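Local coordinates for protein TASOR (Homo sapiens, PDB 6SWG) that forms part of the HUSH complex, which maintains epigenetic silencing at H3K9me3-rich loci, and through this fragment packs against another protein, at residues G61-E64 / F65-G68; E6-V9 / L10-N14; K72-T75 / I76-K79. All coordinates share one frame; numbering follows the deposited sequence.

Interaction 1: residues G61-E64 / F65-G68; sequences GVQE and FVDG
V62 hands its backbone carbonyl to the amides of F65 and V66 in the opening turn of an alpha helix, the one that runs on to residue 79. F65 N bonds to V62 O at 2.8 Å, approaching from well above the carbonyl plane; the second bond, from V66 N to the same oxygen, is weak. The oxygen also sits at the edge of the F65 ring. The branched V62 side chain packs on an apolar side chain of another protein's chain. With Q63 the regular pattern takes over: D67 N reaches Q63 O at 2.8 Å in an almost straight bond (174°). Long enough to reach the next turn, the Q63 side chain starts anti to its own backbone N (chi1 -170°) and then bends, which carries its amide across the D67 carboxylate, the two planes 79° apart. Q63 NE2 lies 3.3 Å from D67 OD1, while Q63 CG passes beside D67 OD2. E64 accepts from G68 N through its backbone oxygen at 2.9 Å. Its carboxylate forms a salt bridge outside this turn, with a basic side chain of the other protein, a place that suits an acidic residue. The F65 ring packs on an aromatic side chain of the same partner. Alongside that ring runs the E64 side chain, its carboxylate steeply turned to the ring plane, with E64 OE2 3.3 Å from F65 CE2.

Interaction 2: residues E6-V9 / L10-N14; sequences ERTV and LGEYN. With SO4 (sulfate ion), chain D.
L10 turns its CG to the side of its own backbone N (chi1 -65°), which lays the branch point back over the preceding turn, with L10 CG 3.3 Å from E6 O. Though exposed, the leucine thus still covers that carbonyl with its branch. E12 makes the same first turn and then bends again at chi2 (-69°), folding its methylene over T8 so that E12 CG stands 3.3 Å from T8 O. Both contacts accompany the main-chain bond of the same pair: L10 N to E6 O at 2.9 Å, nearly straight, and E12 N to T8 O at 2.9 Å. G11 N likewise bonds to R7 O, and Y13 N to V9 O. R7 extends fully away from the helix, a reach that suits arginine, and the edge of its guanidinium meets a sulfate ion, probably from the crystallisation liquor; R7 NH1 and NH2 both bond to sulfate O2, at modelled lengths too short to be taken literally. Two other polar ends bond to another protein's chain: the E6 carboxylate to a basic side chain, the T8 hydroxyl to a polar and a basic one. V9, compact and apolar, packs on that chain and on F40, while the Y13 side chain packs on V35 and P38 and on an aromatic side chain of the partner. This is a regular amphipathic alpha helix, one flank buried in a protein-protein interface and another turned to solvent.

Interaction 3: residues K72-T75 / I76-K79; sequences KLNT and IIIK
I76 and K72 meet on the packed flank of this helical contact, the one that another protein's chain lies against. Beside the main-chain bond from I76 N to K72 O (3.0 Å), the isoleucine turns its CG1 towards its own backbone N (chi1 -62°), which places I76 CG1 3.1 Å from K72 O. The next residue repeats the theme, with I77 N bonded to L73 O at 2.9 Å and I77 CG1 at 3.4 Å from that oxygen. L73, the buried member, suits the apolar side chain of the partner on which it packs; the aliphatic branches of I76 and I77 pack on a basic and a polar one. K72 packs on an apolar side chain of that chain, and its NZ makes a long, weak ion pair with an acidic one.

The solvent flank is sparser. N74 lies at the border, its OD1 4.3 Å from I77 CD1, and the exposed I78 folds its CD1 back to 3.3 Å from N74 O. The T75 hydroxyl bonds back to E71 O in the preceding turn, a common choice for threonine in a helix, and K79 bends its chain away. These are the last turns of helix 63-79, flanked by the other protein and far from helix 4-26.

In the fold
All three contacts are turns of alpha helix, strung along the chain in the order 2, 1, 3, and each has a flank on another protein. Interactions 1 and 3 belong to the same helix, 63-79, with centres about 17 Å apart. Interaction 2, on helix 4-26, lies on the opposite side of the chain's centre; its nearest atoms are about 21 Å from those of interaction 1 and about 28 Å from those of interaction 3. Each helix thus lies against the other protein at its own, well-separated place, with residues 43-59 of the connection not modelled. The sulfate ion is held by R7 of interaction 2 and belongs to neither contact on helix 63-79.

Interaction 1: residues G61-E64 / F65-G68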
ATOM      1  N   GLY C  61       7.962 -13.091   8.490  1.00156.36           N
ATOM      2  CA  GLY C  61       7.531 -14.031   7.484  1.00153.27           C
ATOM      3  C   GLY C  61       6.026 -14.163   7.420  1.00156.57           C
ATOM      4  O   GLY C  61       5.358 -14.588   8.375  1.00164.77           O
ATOM      5  N   VAL C  62       5.478 -13.821   6.255  1.00147.60           N
ATOM      6  CA  VAL C  62       4.034 -13.816   6.055  1.00142.00           C
ATOM      7  C   VAL C  62       3.530 -15.079   5.421  1.00134.77           C
ATOM      8  O   VAL C  62       2.308 -15.289   5.369  1.00140.40           O
ATOM      9  CB  VAL C  62       3.633 -12.619   5.187  1.00143.29           C
ATOM     10  CG1 VAL C  62       4.089 -11.322   5.879  1.00140.78           C
ATOM     11  CG2 VAL C  62       4.283 -12.742   3.813  1.00138.16           C
ATOM     12  N   GLN C  63       4.423 -15.937   4.945  1.00132.77           N
ATOM     13  CA  GLN C  63       3.992 -17.130   4.242  1.00129.15           C
ATOM     14  C   GLN C  63       3.125 -18.008   5.124  1.00124.77           C
ATOM     15  O   GLN C  63       2.256 -18.721   4.616  1.00123.18           O
ATOM     16  CB  GLN C  63       5.207 -17.903   3.732  1.00134.30           C
ATOM     17  CG  GLN C  63       4.874 -19.036   2.770  1.00137.06           C
ATOM     18  CD  GLN C  63       4.339 -18.551   1.420  1.00136.99           C
ATOM     19  OE1 GLN C  63       4.382 -17.361   1.110  1.00135.73           O
ATOM     20  NE2 GLN C  63       3.820 -19.480   0.621  1.00137.77           N
ATOM     21  N   GLU C  64       3.335 -17.981   6.438  1.00123.56           N
ATOM     22  CA  GLU C  64       2.479 -18.783   7.299  1.00125.28           C
ATOM     23  C   GLU C  64       1.024 -18.365   7.171  1.00112.93           C
ATOM     24  O   GLU C  64       0.127 -19.205   7.244  1.00107.86           O
ATOM     25  CB  GLU C  64       2.913 -18.658   8.744  1.00139.47           C
ATOM     26  CG  GLU C  64       2.477 -17.368   9.361  1.00147.83           C
ATOM     27  CD  GLU C  64       3.201 -17.102  10.634  1.00157.60           C
ATOM     28  OE1 GLU C  64       3.373 -18.059  11.420  1.00160.71           O
ATOM     29  OE2 GLU C  64       3.632 -15.946  10.823  1.00160.08           O
ATOM     30  N   PHE C  65       0.763 -17.078   6.953  1.00108.26           N
ATOM     31  CA  PHE C  65      -0.619 -16.661   6.834  1.00103.21           C
ATOM     32  C   PHE C  65      -1.185 -17.076   5.498  1.00102.40           C
ATOM     33  O   PHE C  65      -2.353 -17.463   5.416  1.00 99.57           O
ATOM     34  CB  PHE C  65      -0.731 -15.157   7.041  1.00101.50           C
ATOM     35  CG  PHE C  65      -0.528 -14.759   8.458  1.00101.30           C
ATOM     36  CD1 PHE C  65      -1.599 -14.735   9.346  1.00 97.84           C
ATOM     37  CD2 PHE C  65       0.748 -14.443   8.923  1.00104.76           C
ATOM     38  CE1 PHE C  65      -1.414 -14.403  10.688  1.00 97.78           C
ATOM     39  CE2 PHE C  65       0.957 -14.094  10.245  1.00104.74           C
ATOM     40  CZ  PHE C  65      -0.130 -14.072  11.144  1.00101.22           C
ATOM     41  N   VAL C  66      -0.367 -16.998   4.447  1.00105.23           N
ATOM     42  CA  VAL C  66      -0.796 -17.471   3.137  1.00104.97           C
ATOM     43  C   VAL C  66      -1.164 -18.944   3.216  1.00105.20           C
ATOM     44  O   VAL C  66      -2.247 -19.362   2.779  1.00102.60           O
ATOM     45  CB  VAL C  66       0.305 -17.230   2.089  1.00108.68           C
ATOM     46  CG1 VAL C  66       0.103 -18.156   0.904  1.00109.54           C
ATOM     47  CG2 VAL C  66       0.351 -15.746   1.713  1.00107.83           C
ATOM     48  N   ASP C  67      -0.257 -19.751   3.772  1.00108.50           N
ATOM     49  CA  ASP C  67      -0.479 -21.185   3.880  1.00109.33           C
ATOM     50  C   ASP C  67      -1.706 -21.486   4.726  1.00105.68           C
ATOM     51  O   ASP C  67      -2.516 -22.340   4.348  1.00104.42           O
ATOM     52  CB  ASP C  67       0.769 -21.843   4.447  1.00113.69           C
ATOM     53  CG  ASP C  67       1.947 -21.675   3.546  1.00141.45           C
ATOM     54  OD1 ASP C  67       1.734 -21.356   2.369  1.00156.60           O
ATOM     55  OD2 ASP C  67       3.082 -21.866   3.999  1.00160.27           O
ATOM     56  N   GLY C  68      -1.875 -20.772   5.853  1.00103.99           N
ATOM     57  CA  GLY C  68      -3.048 -20.977   6.684  1.00101.44           C
ATOM     58  C   GLY C  68      -4.326 -20.707   5.927  1.00104.64           C
ATOM     59  O   GLY C  68      -5.276 -21.496   5.991  1.00106.27           O
TER

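Interaction 2: residues E6-V9 / L10-N14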
ATOM      1  N   GLU C   6      -3.397  10.411   8.840  1.00 96.25           N
ATOM      2  CA  GLU C   6      -3.780  11.114   7.618  1.00105.93           C
ATOM      3  C   GLU C   6      -3.098  12.470   7.553  1.00 91.88           C
ATOM      4  O   GLU C   6      -2.554  12.884   6.505  1.00 84.46           O
ATOM      5  CB  GLU C   6      -5.300  11.296   7.554  1.00125.19           C
ATOM      6  CG  GLU C   6      -6.101  10.009   7.580  1.00142.96           C
ATOM      7  CD  GLU C   6      -7.582  10.209   7.248  1.00158.39           C
ATOM      8  OE1 GLU C   6      -8.135  11.296   7.525  1.00166.13           O
ATOM      9  OE2 GLU C   6      -8.191   9.266   6.708  1.00162.65           O
ATOM     10  N   ARG C   7      -3.143  13.201   8.666  1.00 87.99           N
ATOM     11  CA  ARG C   7      -2.526  14.520   8.648  1.00 84.33           C
ATOM     12  C   ARG C   7      -1.056  14.401   8.329  1.00 78.65           C
ATOM     13  O   ARG C   7      -0.548  15.161   7.487  1.00 79.26           O
ATOM     14  CB  ARG C   7      -2.760  15.241   9.951  1.00 82.92           C
ATOM     15  CG  ARG C   7      -4.208  15.577  10.056  1.00 85.35           C
ATOM     16  CD  ARG C   7      -4.531  16.126  11.371  1.00 85.57           C
ATOM     17  NE  ARG C   7      -5.876  16.656  11.416  1.00 89.73           N
ATOM     18  CZ  ARG C   7      -6.483  16.990  12.557  1.00 89.97           C
ATOM     19  NH1 ARG C   7      -5.847  16.839  13.714  1.00 89.88           N
ATOM     20  NH2 ARG C   7      -7.706  17.469  12.520  1.00 92.26           N
ATOM     21  N   THR C   8      -0.405  13.370   8.884  1.00 76.26           N
ATOM     22  CA  THR C   8       1.017  13.157   8.630  1.00 77.11           C
ATOM     23  C   THR C   8       1.269  12.882   7.147  1.00 78.85           C
ATOM     24  O   THR C   8       2.149  13.478   6.520  1.00 79.51           O
ATOM     25  CB  THR C   8       1.568  11.975   9.452  1.00 76.11           C
ATOM     26  OG1 THR C   8       1.996  12.391  10.769  1.00 78.29           O
ATOM     27  CG2 THR C   8       2.782  11.376   8.701  1.00 71.93           C
ATOM     28  N   VAL C   9       0.501  11.960   6.579  1.00 78.44           N
ATOM     29  CA  VAL C   9       0.741  11.553   5.197  1.00 76.22           C
ATOM     30  C   VAL C   9       0.477  12.708   4.230  1.00 74.83           C
ATOM     31  O   VAL C   9       1.274  12.978   3.325  1.00 76.50           O
ATOM     32  CB  VAL C   9      -0.117  10.327   4.866  1.00 76.43           C
ATOM     33  CG1 VAL C   9       0.121  10.030   3.438  1.00 78.90           C
ATOM     34  CG2 VAL C   9       0.313   9.121   5.744  1.00 76.90           C
ATOM     35  N   LEU C  10      -0.639  13.403   4.406  1.00 76.55           N
ATOM     36  CA  LEU C  10      -0.917  14.563   3.572  1.00 77.05           C
ATOM     37  C   LEU C  10       0.156  15.625   3.722  1.00 79.09           C
ATOM     38  O   LEU C  10       0.489  16.295   2.737  1.00 79.70           O
ATOM     39  CB  LEU C  10      -2.260  15.174   3.940  1.00 79.05           C
ATOM     40  CG  LEU C  10      -3.486  14.312   3.680  1.00 83.14           C
ATOM     41  CD1 LEU C  10      -4.726  15.081   4.038  1.00 83.55           C
ATOM     42  CD2 LEU C  10      -3.511  13.850   2.224  1.00 80.66           C
ATOM     43  N   GLY C  11       0.703  15.797   4.944  1.00 81.09           N
ATOM     44  CA  GLY C  11       1.722  16.814   5.138  1.00 82.75           C
ATOM     45  C   GLY C  11       2.977  16.435   4.400  1.00 84.11           C
ATOM     46  O   GLY C  11       3.595  17.272   3.724  1.00 86.39           O
ATOM     47  N   GLU C  12       3.339  15.149   4.467  1.00 84.57           N
ATOM     48  CA  GLU C  12       4.471  14.682   3.672  1.00 82.46           C
ATOM     49  C   GLU C  12       4.213  14.919   2.186  1.00 86.95           C
ATOM     50  O   GLU C  12       5.108  15.354   1.454  1.00 87.28           O
ATOM     51  CB  GLU C  12       4.737  13.212   3.956  1.00 74.71           C
ATOM     52  CG  GLU C  12       5.192  12.896   5.379  1.00 75.56           C
ATOM     53  CD  GLU C  12       6.566  13.390   5.705  1.00 79.66           C
ATOM     54  OE1 GLU C  12       7.431  13.574   4.786  1.00 81.82           O
ATOM     55  OE2 GLU C  12       6.811  13.611   6.913  1.00 83.12           O
ATOM     56  N   TYR C  13       2.979  14.668   1.717  1.00 87.90           N
ATOM     57  CA  TYR C  13       2.775  14.785   0.286  1.00 91.37           C
ATOM     58  C   TYR C  13       2.878  16.242  -0.131  1.00 85.84           C
ATOM     59  O   TYR C  13       3.447  16.553  -1.181  1.00 82.31           O
ATOM     60  CB  TYR C  13       1.448  14.189  -0.166  1.00103.22           C
ATOM     61  CG  TYR C  13       1.322  14.216  -1.683  1.00115.87           C
ATOM     62  CD1 TYR C  13       0.612  15.226  -2.324  1.00123.19           C
ATOM     63  CD2 TYR C  13       1.954  13.252  -2.487  1.00118.89           C
ATOM     64  CE1 TYR C  13       0.519  15.269  -3.712  1.00125.11           C
ATOM     65  CE2 TYR C  13       1.856  13.293  -3.885  1.00119.99           C
ATOM     66  CZ  TYR C  13       1.138  14.297  -4.476  1.00121.99           C
ATOM     67  OH  TYR C  13       1.032  14.311  -5.833  1.00122.79           O
ATOM     68  N   ASN C  14       2.374  17.153   0.702  1.00 83.10           N
ATOM     69  CA  ASN C  14       2.495  18.559   0.369  1.00 84.48           C
ATOM     70  C   ASN C  14       3.963  18.993   0.297  1.00 89.39           C
ATOM     71  O   ASN C  14       4.379  19.723  -0.628  1.00 85.14           O
ATOM     72  CB  ASN C  14       1.790  19.426   1.390  1.00 86.92           C
ATOM     73  CG  ASN C  14       2.227  20.885   1.266  1.00 92.67           C
ATOM     74  OD1 ASN C  14       3.275  21.283   1.822  1.00 96.48           O
ATOM     75  ND2 ASN C  14       1.462  21.680   0.499  1.00 90.72           N
TER
HETATM   76  S   SO4 D1101      -8.065  19.358  15.481  1.00150.70           S
HETATM   77  O1  SO4 D1101      -7.944  19.393  16.911  1.00151.62           O
HETATM   78  O2  SO4 D1101      -7.595  18.054  15.087  1.00151.04           O
HETATM   79  O3  SO4 D1101      -9.448  19.441  15.047  1.00150.27           O
HETATM   80  O4  SO4 D1101      -7.289  20.453  14.902  1.00153.78           O

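Interaction 3: residues K72-T75 / I76-K79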
ATOM      1  N   LYS C  72      -7.437 -23.405   4.966  1.00111.49           N
ATOM      2  CA  LYS C  72      -8.836 -23.236   5.326  1.00108.23           C
ATOM      3  C   LYS C  72      -9.706 -23.272   4.075  1.00103.56           C
ATOM      4  O   LYS C  72     -10.795 -23.851   4.061  1.00100.52           O
ATOM      5  CB  LYS C  72      -9.043 -21.936   6.081  1.00112.65           C
ATOM      6  CG  LYS C  72      -8.252 -21.839   7.365  1.00119.74           C
ATOM      7  CD  LYS C  72      -8.707 -20.578   8.155  1.00121.83           C
ATOM      8  CE  LYS C  72      -7.530 -19.662   8.606  1.00124.69           C
ATOM      9  NZ  LYS C  72      -7.216 -18.476   7.724  1.00121.65           N
ATOM     10  N   LEU C  73      -9.221 -22.679   2.997  1.00102.89           N
ATOM     11  CA  LEU C  73     -10.035 -22.595   1.795  1.00 98.03           C
ATOM     12  C   LEU C  73     -10.129 -23.947   1.092  1.00 99.30           C
ATOM     13  O   LEU C  73     -11.174 -24.285   0.528  1.00 97.24           O
ATOM     14  CB  LEU C  73      -9.467 -21.526   0.862  1.00 95.39           C
ATOM     15  CG  LEU C  73      -9.500 -20.098   1.403  1.00 94.14           C
ATOM     16  CD1 LEU C  73      -9.128 -19.079   0.333  1.00 93.26           C
ATOM     17  CD2 LEU C  73     -10.878 -19.691   1.935  1.00 91.54           C
ATOM     18  N   ASN C  74      -9.058 -24.732   1.084  1.00101.77           N
ATOM     19  CA  ASN C  74      -9.203 -26.064   0.519  1.00102.68           C
ATOM     20  C   ASN C  74     -10.197 -26.868   1.318  1.00103.13           C
ATOM     21  O   ASN C  74     -10.975 -27.650   0.761  1.00103.53           O
ATOM     22  CB  ASN C  74      -7.871 -26.773   0.485  1.00104.95           C
ATOM     23  CG  ASN C  74      -7.024 -26.280  -0.634  1.00108.13           C
ATOM     24  OD1 ASN C  74      -7.518 -25.559  -1.520  1.00106.60           O
ATOM     25  ND2 ASN C  74      -5.745 -26.660  -0.635  1.00113.04           N
ATOM     26  N   THR C  75     -10.171 -26.695   2.635  1.00105.66           N
ATOM     27  CA  THR C  75     -11.118 -27.396   3.480  1.00103.58           C
ATOM     28  C   THR C  75     -12.529 -27.050   3.083  1.00103.16           C
ATOM     29  O   THR C  75     -13.373 -27.940   2.947  1.00104.20           O
ATOM     30  CB  THR C  75     -10.878 -27.047   4.940  1.00107.03           C
ATOM     31  OG1 THR C  75      -9.643 -27.642   5.380  1.00110.39           O
ATOM     32  CG2 THR C  75     -11.991 -27.610   5.786  1.00106.99           C
ATOM     33  N   ILE C  76     -12.796 -25.752   2.902  1.00104.20           N
ATOM     34  CA  ILE C  76     -14.121 -25.291   2.519  1.00106.39           C
ATOM     35  C   ILE C  76     -14.530 -25.936   1.205  1.00104.16           C
ATOM     36  O   ILE C  76     -15.675 -26.394   1.035  1.00103.52           O
ATOM     37  CB  ILE C  76     -14.138 -23.749   2.383  1.00112.39           C
ATOM     38  CG1 ILE C  76     -13.818 -23.050   3.701  1.00110.26           C
ATOM     39  CG2 ILE C  76     -15.491 -23.261   1.797  1.00113.03           C
ATOM     40  CD1 ILE C  76     -14.696 -23.486   4.756  1.00109.19           C
ATOM     41  N   ILE C  77     -13.635 -25.849   0.212  1.00102.21           N
ATOM     42  CA  ILE C  77     -13.935 -26.386  -1.108  1.00 99.87           C
ATOM     43  C   ILE C  77     -14.342 -27.852  -0.984  1.00102.31           C
ATOM     44  O   ILE C  77     -15.380 -28.284  -1.493  1.00101.08           O
ATOM     45  CB  ILE C  77     -12.727 -26.220  -2.049  1.00101.67           C
ATOM     46  CG1 ILE C  77     -12.584 -24.766  -2.507  1.00 98.22           C
ATOM     47  CG2 ILE C  77     -12.899 -27.196  -3.208  1.00101.38           C
ATOM     48  CD1 ILE C  77     -11.317 -24.525  -3.285  1.00103.38           C
ATOM     49  N   ILE C  78     -13.544 -28.638  -0.275  1.00103.87           N
ATOM     50  CA  ILE C  78     -13.865 -30.050  -0.153  1.00108.46           C
ATOM     51  C   ILE C  78     -15.242 -30.235   0.492  1.00113.89           C
ATOM     52  O   ILE C  78     -16.075 -31.028   0.021  1.00112.13           O
ATOM     53  CB  ILE C  78     -12.757 -30.779   0.617  1.00109.36           C
ATOM     54  CG1 ILE C  78     -11.559 -30.993  -0.328  1.00112.78           C
ATOM     55  CG2 ILE C  78     -13.361 -32.035   1.174  1.00108.60           C
ATOM     56  CD1 ILE C  78     -10.201 -30.853   0.317  1.00115.80           C
ATOM     57  N   LYS C  79     -15.514 -29.498   1.569  1.00122.89           N
ATOM     58  CA  LYS C  79     -16.805 -29.667   2.217  1.00131.35           C
ATOM     59  C   LYS C  79     -17.944 -29.382   1.249  1.00126.85           C
ATOM     60  O   LYS C  79     -19.000 -30.024   1.330  1.00124.58           O
ATOM     61  CB  LYS C  79     -16.909 -28.768   3.445  1.00145.57           C
ATOM     62  CG  LYS C  79     -18.093 -29.061   4.350  1.00156.89           C
ATOM     63  CD  LYS C  79     -19.367 -28.373   3.885  1.00162.65           C
ATOM     64  CE  LYS C  79     -20.564 -28.792   4.741  1.00165.62           C
ATOM     65  NZ  LYS C  79     -21.029 -30.167   4.401  1.00169.01           N
TER